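Local coordinates for protein Na-K-Cl cotransporter (Methanosarcina acetivorans, PDB 3G40) that probably carries chloride together with monoatomic cations across the membrane, the chain here being its cytoplasmic C-terminal domain, at residues K189-A202 against I224-P236. Numbering follows the deposited sequence.
Sequences KSNWKASLSFMTFA and IPNVKMQVLRENP
The ring of F198 offers its face to V227, whose CG1 sits 3.6 Å from the ring centroid and only 4° off the normal: a slim branched residue makes a knob for a broad aromatic surface. M229 runs alongside the same ring. Its chain, bent at chi2 (-57°), brings SD to 3.6 Å from F198 CD1, an oblique Met-aromatic contact, while I224 CD1 lies at the ring edge. T200 continues this face of the sheet, its CG2 meeting V231 CG2 at 3.9 Å; helix 205-222 packs against T200, M229 and V231. On the other face, flexible M199 curls beside Q230, its CE touching that side chain and, at 3.8 Å, L232 CD1. P236 CD rests 3.7 Å from F201 CD2, the compact proline meeting the ring obliquely. At the opposite end, the aliphatic part of K189 slides past I224 CG2, and a water joins K189 NZ to L196 N and N226 O. Six backbone hydrogen bonds, the last from A202 N just past the strand to L232 O, join parallel strands 195-201 and 228-232, 17° apart. Linked through helix 205-222, they form a beta-alpha-beta crossover at one edge of this alpha/beta domain's mixed sheet.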
loop_
_atom_site.group_PDB
_atom_site.type_symbol
_atom_site.label_atom_id
_atom_site.label_comp_id
_atom_site.label_asym_id
_atom_site.label_seq_id
_atom_site.Cartn_x
_atom_site.Cartn_y
_atom_site.Cartn_z
ATOM N N LYS A 189 5.132 2.893 15.636
ATOM C CA LYS A 189 6.378 2.183 15.951
ATOM C C LYS A 189 6.028 0.778 16.421
ATOM O O LYS A 189 6.623 -0.209 16.002
ATOM C CB LYS A 189 7.168 2.893 17.051
ATOM C CG LYS A 189 8.395 2.098 17.537
ATOM C CD LYS A 189 9.085 2.786 18.707
ATOM C CE LYS A 189 9.990 1.830 19.469
ATOM N NZ LYS A 189 10.982 1.129 18.606
ATOM N N SER A 190 5.045 0.695 17.311
ATOM C CA SER A 190 4.731 -0.576 17.931
ATOM C C SER A 190 4.023 -1.534 16.950
ATOM O O SER A 190 4.386 -2.705 16.844
ATOM C CB SER A 190 3.898 -0.333 19.205
ATOM O OG SER A 190 3.121 -1.460 19.539
ATOM N N ASN A 191 3.031 -1.040 16.215
ATOM C CA ASN A 191 2.287 -1.908 15.297
ATOM C C ASN A 191 3.069 -2.330 14.033
ATOM O O ASN A 191 2.895 -3.438 13.546
ATOM C CB ASN A 191 0.926 -1.300 14.952
ATOM C CG ASN A 191 -0.068 -1.454 16.089
ATOM O OD1 ASN A 191 0.108 -2.311 16.950
ATOM N ND2 ASN A 191 -1.095 -0.614 16.112
ATOM N N TRP A 192 3.936 -1.453 13.527
ATOM C CA TRP A 192 4.800 -1.779 12.380
ATOM C C TRP A 192 6.085 -2.487 12.799
ATOM O O TRP A 192 6.783 -3.070 11.953
ATOM C CB TRP A 192 5.203 -0.510 11.621
ATOM C CG TRP A 192 4.098 0.164 10.877
ATOM C CD1 TRP A 192 2.791 -0.264 10.745
ATOM C CD2 TRP A 192 4.201 1.380 10.127
ATOM N NE1 TRP A 192 2.083 0.629 9.967
ATOM C CE2 TRP A 192 2.923 1.640 9.572
ATOM C CE3 TRP A 192 5.245 2.272 9.872
ATOM C CZ2 TRP A 192 2.668 2.763 8.786
ATOM C CZ3 TRP A 192 4.992 3.393 9.095
ATOM C CH2 TRP A 192 3.709 3.623 8.551
ATOM N N LYS A 193 6.414 -2.417 14.089
ATOM C CA LYS A 193 7.726 -2.860 14.565
ATOM C C LYS A 193 8.809 -2.162 13.753
ATOM O O LYS A 193 9.759 -2.786 13.286
ATOM C CB LYS A 193 7.870 -4.377 14.475
ATOM C CG LYS A 193 6.919 -5.116 15.404
ATOM C CD LYS A 193 7.200 -6.606 15.447
ATOM C CE LYS A 193 6.320 -7.293 16.485
ATOM N NZ LYS A 193 6.575 -8.759 16.570
ATOM N N ALA A 194 8.634 -0.856 13.600
ATOM C CA ALA A 194 9.531 0.006 12.843
ATOM C C ALA A 194 10.530 0.701 13.769
ATOM O O ALA A 194 10.345 0.730 14.987
ATOM C CB ALA A 194 8.698 1.061 12.078
ATOM N N SER A 195 11.584 1.268 13.186
ATOM C CA SER A 195 12.500 2.127 13.944
ATOM C C SER A 195 11.990 3.561 13.972
ATOM O O SER A 195 11.492 4.067 12.970
ATOM C CB SER A 195 13.903 2.094 13.326
ATOM O OG SER A 195 14.396 0.778 13.367
ATOM N N LEU A 196 12.110 4.211 15.125
ATOM C CA LEU A 196 11.600 5.562 15.310
ATOM C C LEU A 196 12.732 6.547 15.557
ATOM O O LEU A 196 13.617 6.271 16.371
ATOM C CB LEU A 196 10.640 5.601 16.499
ATOM C CG LEU A 196 10.045 6.948 16.896
ATOM C CD1 LEU A 196 9.308 7.615 15.730
ATOM C CD2 LEU A 196 9.082 6.775 18.090
ATOM N N SER A 197 12.704 7.688 14.866
ATOM C CA SER A 197 13.656 8.778 15.143
ATOM C C SER A 197 12.908 10.049 15.486
ATOM O O SER A 197 11.843 10.318 14.929
ATOM C CB SER A 197 14.580 9.081 13.949
ATOM O OG SER A 197 15.335 7.960 13.552
ATOM N N PHE A 198 13.473 10.828 16.406
ATOM C CA PHE A 198 12.975 12.167 16.694
ATOM C C PHE A 198 13.860 13.152 15.942
ATOM O O PHE A 198 15.087 13.125 16.086
ATOM C CB PHE A 198 13.075 12.495 18.188
ATOM C CG PHE A 198 12.142 11.720 19.069
ATOM C CD1 PHE A 198 12.303 11.758 20.448
ATOM C CD2 PHE A 198 11.103 10.966 18.538
ATOM C CE1 PHE A 198 11.454 11.064 21.281
ATOM C CE2 PHE A 198 10.246 10.262 19.374
ATOM C CZ PHE A 198 10.411 10.316 20.735
ATOM N N MET A 199 13.232 14.018 15.155
ATOM C CA MET A 199 13.927 15.018 14.348
ATOM C C MET A 199 13.543 16.427 14.800
ATOM O O MET A 199 12.369 16.724 15.029
ATOM C CB MET A 199 13.543 14.850 12.874
ATOM C CG MET A 199 13.618 13.404 12.360
ATOM S SD MET A 199 15.305 12.863 12.071
ATOM C CE MET A 199 15.926 14.288 11.205
ATOM N N THR A 200 14.527 17.308 14.937
ATOM C CA THR A 200 14.207 18.704 15.195
ATOM C C THR A 200 15.285 19.600 14.577
ATOM O O THR A 200 16.164 19.115 13.877
ATOM C CB THR A 200 14.033 18.998 16.704
ATOM O OG1 THR A 200 13.366 20.257 16.878
ATOM C CG2 THR A 200 15.387 19.039 17.410
ATOM N N PHE A 201 15.193 20.898 14.811
ATOM C CA PHE A 201 16.174 21.840 14.260
ATOM C C PHE A 201 16.425 22.949 15.265
ATOM O O PHE A 201 15.599 23.193 16.147
ATOM C CB PHE A 201 15.657 22.428 12.948
ATOM C CG PHE A 201 14.252 22.929 13.043
ATOM C CD1 PHE A 201 13.998 24.270 13.276
ATOM C CD2 PHE A 201 13.186 22.055 12.932
ATOM C CE1 PHE A 201 12.698 24.733 13.375
ATOM C CE2 PHE A 201 11.884 22.508 13.036
ATOM C CZ PHE A 201 11.640 23.849 13.260
ATOM N N ALA A 202 17.575 23.615 15.138
ATOM C CA ALA A 202 17.961 24.651 16.074
ATOM C C ALA A 202 18.885 25.635 15.364
ATOM O O ALA A 202 19.704 25.225 14.539
ATOM C CB ALA A 202 18.659 24.032 17.265
ATOM N N ILE A 224 10.074 5.041 25.470
ATOM C CA ILE A 224 10.205 4.480 24.131
ATOM C C ILE A 224 11.687 4.160 23.939
ATOM O O ILE A 224 12.521 5.061 23.993
ATOM C CB ILE A 224 9.721 5.477 23.039
ATOM C CG1 ILE A 224 8.296 5.962 23.327
ATOM C CG2 ILE A 224 9.785 4.836 21.664
ATOM C CD1 ILE A 224 7.884 7.198 22.527
ATOM N N PRO A 225 12.018 2.871 23.742
ATOM C CA PRO A 225 13.404 2.420 23.593
ATOM C C PRO A 225 13.901 2.546 22.157
ATOM O O PRO A 225 13.096 2.571 21.219
ATOM C CB PRO A 225 13.340 0.932 23.971
ATOM C CG PRO A 225 11.871 0.616 24.217
ATOM C CD PRO A 225 11.073 1.747 23.652
ATOM N N ASN A 226 15.222 2.630 22.006
ATOM C CA ASN A 226 15.874 2.606 20.702
ATOM C C ASN A 226 15.463 3.750 19.773
ATOM O O ASN A 226 15.454 3.591 18.556
ATOM C CB ASN A 226 15.628 1.259 20.013
ATOM C CG ASN A 226 16.044 0.081 20.877
ATOM O OD1 ASN A 226 17.164 0.033 21.382
ATOM N ND2 ASN A 226 15.136 -0.873 21.053
ATOM N N VAL A 227 15.139 4.899 20.351
ATOM C CA VAL A 227 14.831 6.095 19.572
ATOM C C VAL A 227 16.116 6.859 19.218
ATOM O O VAL A 227 16.947 7.127 20.086
ATOM C CB VAL A 227 13.844 6.999 20.336
ATOM C CG1 VAL A 227 13.549 8.271 19.547
ATOM C CG2 VAL A 227 12.552 6.233 20.623
ATOM N N LYS A 228 16.284 7.190 17.941
ATOM C CA LYS A 228 17.448 7.961 17.499
ATOM C C LYS A 228 17.085 9.432 17.376
ATOM O O LYS A 228 16.007 9.765 16.889
ATOM C CB LYS A 228 17.959 7.446 16.151
ATOM C CG LYS A 228 18.517 6.032 16.200
ATOM C CD LYS A 228 19.131 5.629 14.867
ATOM C CE LYS A 228 19.719 4.224 14.926
ATOM N NZ LYS A 228 20.136 3.735 13.578
ATOM N N MET A 229 17.978 10.307 17.825
ATOM C CA MET A 229 17.728 11.744 17.834
ATOM C C MET A 229 18.581 12.443 16.786
ATOM O O MET A 229 19.777 12.173 16.674
ATOM C CB MET A 229 18.076 12.335 19.206
ATOM C CG MET A 229 17.621 11.503 20.384
ATOM S SD MET A 229 15.840 11.227 20.290
ATOM C CE MET A 229 15.641 10.183 21.737
ATOM N N GLN A 230 17.970 13.341 16.020
ATOM C CA GLN A 230 18.727 14.225 15.138
ATOM C C GLN A 230 18.324 15.664 15.384
ATOM O O GLN A 230 17.148 16.002 15.334
ATOM C CB GLN A 230 18.477 13.892 13.669
ATOM C CG GLN A 230 19.190 12.658 13.172
ATOM C CD GLN A 230 19.122 12.520 11.658
ATOM O OE1 GLN A 230 19.264 13.500 10.922
ATOM N NE2 GLN A 230 18.905 11.295 11.187
ATOM N N VAL A 231 19.300 16.517 15.654
ATOM C CA VAL A 231 19.043 17.944 15.702
ATOM C C VAL A 231 19.694 18.550 14.464
ATOM O O VAL A 231 20.924 18.545 14.333
ATOM C CB VAL A 231 19.619 18.588 16.986
ATOM C CG1 VAL A 231 19.372 20.081 16.981
ATOM C CG2 VAL A 231 19.004 17.959 18.229
ATOM N N LEU A 232 18.868 19.063 13.555
ATOM C CA LEU A 232 19.331 19.541 12.255
ATOM C C LEU A 232 19.688 21.025 12.267
ATOM O O LEU A 232 19.205 21.798 13.104
ATOM C CB LEU A 232 18.273 19.280 11.172
ATOM C CG LEU A 232 17.898 17.817 10.929
ATOM C CD1 LEU A 232 16.816 17.709 9.863
ATOM C CD2 LEU A 232 19.130 16.997 10.544
ATOM N N ARG A 233 20.538 21.411 11.322
ATOM C CA ARG A 233 20.932 22.803 11.160
ATOM C C ARG A 233 19.794 23.598 10.523
ATOM O O ARG A 233 19.601 24.774 10.818
ATOM C CB ARG A 233 22.186 22.888 10.283
ATOM C CG ARG A 233 22.855 24.247 10.257
ATOM C CD ARG A 233 23.817 24.393 11.421
ATOM N NE ARG A 233 24.637 25.595 11.311
ATOM C CZ ARG A 233 25.615 25.905 12.156
ATOM N NH1 ARG A 233 25.892 25.098 13.171
ATOM N NH2 ARG A 233 26.314 27.019 11.985
ATOM N N GLU A 234 19.020 22.947 9.662
ATOM C CA GLU A 234 17.994 23.657 8.901
ATOM C C GLU A 234 16.585 23.119 9.125
ATOM O O GLU A 234 16.392 21.929 9.376
ATOM C CB GLU A 234 18.319 23.620 7.406
ATOM C CG GLU A 234 19.719 24.102 7.067
ATOM C CD GLU A 234 20.174 23.640 5.695
ATOM O OE1 GLU A 234 19.311 23.427 4.816
ATOM O OE2 GLU A 234 21.401 23.491 5.498
ATOM N N ASN A 235 15.613 24.022 9.040
ATOM C CA ASN A 235 14.199 23.690 9.063
ATOM C C ASN A 235 13.854 22.752 7.911
ATOM O O ASN A 235 14.414 22.877 6.822
ATOM C CB ASN A 235 13.396 24.983 8.933
ATOM C CG ASN A 235 11.946 24.811 9.295
ATOM O OD1 ASN A 235 11.059 25.076 8.487
ATOM N ND2 ASN A 235 11.692 24.365 10.514
ATOM N N PRO A 236 12.931 21.805 8.143
ATOM C CA PRO A 236 12.503 20.860 7.103
ATOM C C PRO A 236 11.831 21.555 5.919
ATOM O O PRO A 236 11.867 21.041 4.805
ATOM C CB PRO A 236 11.471 19.977 7.823
ATOM C CG PRO A 236 11.703 20.200 9.273
ATOM C CD PRO A 236 12.238 21.577 9.421
HETATM O O HOH W 1 13.245 2.679 17.357
HETATM O O HOH W 2 12.469 -0.969 20.163
HETATM O O HOH W 3 15.749 4.490 15.513
#